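Local coordinates for protein putative 4-amino-4-deoxychorismate lyase (Thermus thermophilus, PDB 2ZGI) that binds pyridoxal 5'-phosphate and is probably a lyase of the class-IV aminotransferase family, putatively acting on 4-amino-4-deoxychorismate, at residues 193-198 against 233-238. Numbering follows the deposited sequence.
Sequences RGLGLR and LPLIER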
# COMPACT_ATOMS: atom_id res chain seq x y z
N ARG D 193 -11.19 -30.38 16.65
CA ARG D 193 -10.31 -31.52 16.86
C ARG D 193 -11.11 -32.69 17.46
O ARG D 193 -11.15 -33.78 16.87
CB ARG D 193 -9.16 -31.15 17.79
CG ARG D 193 -8.15 -30.20 17.18
CD ARG D 193 -6.95 -30.04 18.09
NE ARG D 193 -7.30 -29.46 19.39
CZ ARG D 193 -7.51 -30.15 20.52
NH1 ARG D 193 -7.41 -31.47 20.53
NH2 ARG D 193 -7.82 -29.51 21.64
N GLY D 194 -11.77 -32.46 18.60
CA GLY D 194 -12.59 -33.47 19.25
C GLY D 194 -13.65 -34.10 18.35
O GLY D 194 -14.17 -35.18 18.66
N LEU D 195 -13.96 -33.44 17.23
CA LEU D 195 -14.89 -33.95 16.22
C LEU D 195 -14.20 -34.80 15.14
O LEU D 195 -14.85 -35.30 14.23
CB LEU D 195 -15.63 -32.79 15.54
CG LEU D 195 -16.74 -32.04 16.26
CD1 LEU D 195 -17.31 -31.02 15.30
CD2 LEU D 195 -17.83 -32.97 16.79
N GLY D 196 -12.88 -34.94 15.26
CA GLY D 196 -12.08 -35.60 14.23
C GLY D 196 -11.85 -34.69 13.04
O GLY D 196 -11.71 -35.16 11.91
N LEU D 197 -11.83 -33.38 13.28
CA LEU D 197 -11.43 -32.42 12.26
C LEU D 197 -10.00 -31.98 12.51
O LEU D 197 -9.57 -31.84 13.67
CB LEU D 197 -12.36 -31.21 12.21
CG LEU D 197 -13.84 -31.42 11.86
CD1 LEU D 197 -14.60 -30.15 12.11
CD2 LEU D 197 -14.01 -31.86 10.41
N ARG D 198 -9.27 -31.80 11.42
CA ARG D 198 -7.91 -31.27 11.46
C ARG D 198 -7.98 -29.75 11.54
O ARG D 198 -8.91 -29.14 11.01
CB ARG D 198 -7.15 -31.70 10.20
CG ARG D 198 -5.67 -31.31 10.17
CD ARG D 198 -4.99 -31.89 8.93
NE ARG D 198 -5.41 -31.22 7.70
CZ ARG D 198 -4.63 -30.43 6.97
NH1 ARG D 198 -3.37 -30.20 7.34
NH2 ARG D 198 -5.09 -29.86 5.85
N LEU D 233 -22.20 -28.24 11.28
CA LEU D 233 -23.42 -28.18 12.08
C LEU D 233 -23.21 -28.50 13.57
O LEU D 233 -23.63 -27.71 14.42
CB LEU D 233 -24.53 -29.04 11.47
CG LEU D 233 -25.76 -28.27 10.99
CD1 LEU D 233 -26.34 -27.39 12.13
CD2 LEU D 233 -25.46 -27.45 9.72
N PRO D 234 -22.57 -29.64 13.90
CA PRO D 234 -22.13 -29.95 15.26
C PRO D 234 -21.45 -28.78 15.99
O PRO D 234 -21.78 -28.52 17.15
CB PRO D 234 -21.10 -31.08 15.05
CG PRO D 234 -21.42 -31.67 13.69
CD PRO D 234 -22.48 -30.85 13.04
N LEU D 235 -20.51 -28.12 15.32
CA LEU D 235 -19.75 -27.02 15.93
C LEU D 235 -20.63 -25.79 16.15
O LEU D 235 -20.53 -25.14 17.18
CB LEU D 235 -18.56 -26.62 15.06
CG LEU D 235 -17.21 -27.31 15.21
CD1 LEU D 235 -16.21 -26.57 14.36
CD2 LEU D 235 -16.77 -27.34 16.65
N ILE D 236 -21.46 -25.49 15.16
CA ILE D 236 -22.40 -24.37 15.25
C ILE D 236 -23.37 -24.58 16.44
O ILE D 236 -23.57 -23.67 17.26
CB ILE D 236 -23.11 -24.16 13.91
CG1 ILE D 236 -22.09 -23.58 12.91
CG2 ILE D 236 -24.34 -23.25 14.07
CD1 ILE D 236 -22.41 -23.86 11.47
N GLU D 237 -23.92 -25.78 16.54
CA GLU D 237 -24.76 -26.18 17.68
C GLU D 237 -24.07 -25.94 19.02
O GLU D 237 -24.66 -25.34 19.92
CB GLU D 237 -25.16 -27.66 17.60
CG GLU D 237 -26.30 -27.92 16.65
CD GLU D 237 -26.51 -29.40 16.42
OE1 GLU D 237 -25.54 -30.18 16.53
OE2 GLU D 237 -27.66 -29.78 16.10
N ARG D 238 -22.83 -26.40 19.14
CA ARG D 238 -22.09 -26.31 20.40
C ARG D 238 -21.90 -24.87 20.88
O ARG D 238 -21.91 -24.62 22.08
CB ARG D 238 -20.72 -27.00 20.35
CG ARG D 238 -19.96 -26.91 21.70
CD ARG D 238 -18.58 -27.54 21.66
NE ARG D 238 -17.96 -27.57 23.00
CZ ARG D 238 -18.09 -28.57 23.87
NH1 ARG D 238 -18.81 -29.64 23.56
NH2 ARG D 238 -17.50 -28.49 25.06
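L195 reaches from the end of helix 183-194 to P234 and L235 at the start of helix 233-239, a small worked example of how the turn that ends one helix can offer an apolar residue to another. A single methyl does most of the touching: CD1 of L195 lies 3.7 Å from CG of L235 and 3.8 Å from CB of P234, so it sits between the two side chains. The second methyl of L195, CD2, approaches the proline ring more loosely, at 4.2 Å from CB of P234. In L195, CG lies anti to the carbonyl carbon, beside the backbone N (chi1 -75°), and the CD1 branch runs on anti to CA (chi2 -177°), which brings CD1 to P234 and L235. L235 adds its methyl CD2, 4.0 Å from CD1 of L195.

Just after L195 the helix closes in a Schellman motif: G196 takes positive phi (77°), with two bonds back into the last turn, one of them from its N to O of R193 at 2.6 Å. The chain then runs through L197 into strand 198-202. L235, buried where L195 and P234 are exposed, continues along helix 183-194 onto V188, A191 and A192 and also meets L222. The contact lies at the C-terminal end of that helix, whereas T184, which binds pyridoxal 5'-phosphate, is near the other end; the cofactor is about 14 Å from the side chain of L235. With apolar carbons alone meeting, the two segments are held by van der Waals contact and hydrophobic burial, modest at 138 Å² and without the directional constraint of a polar bond.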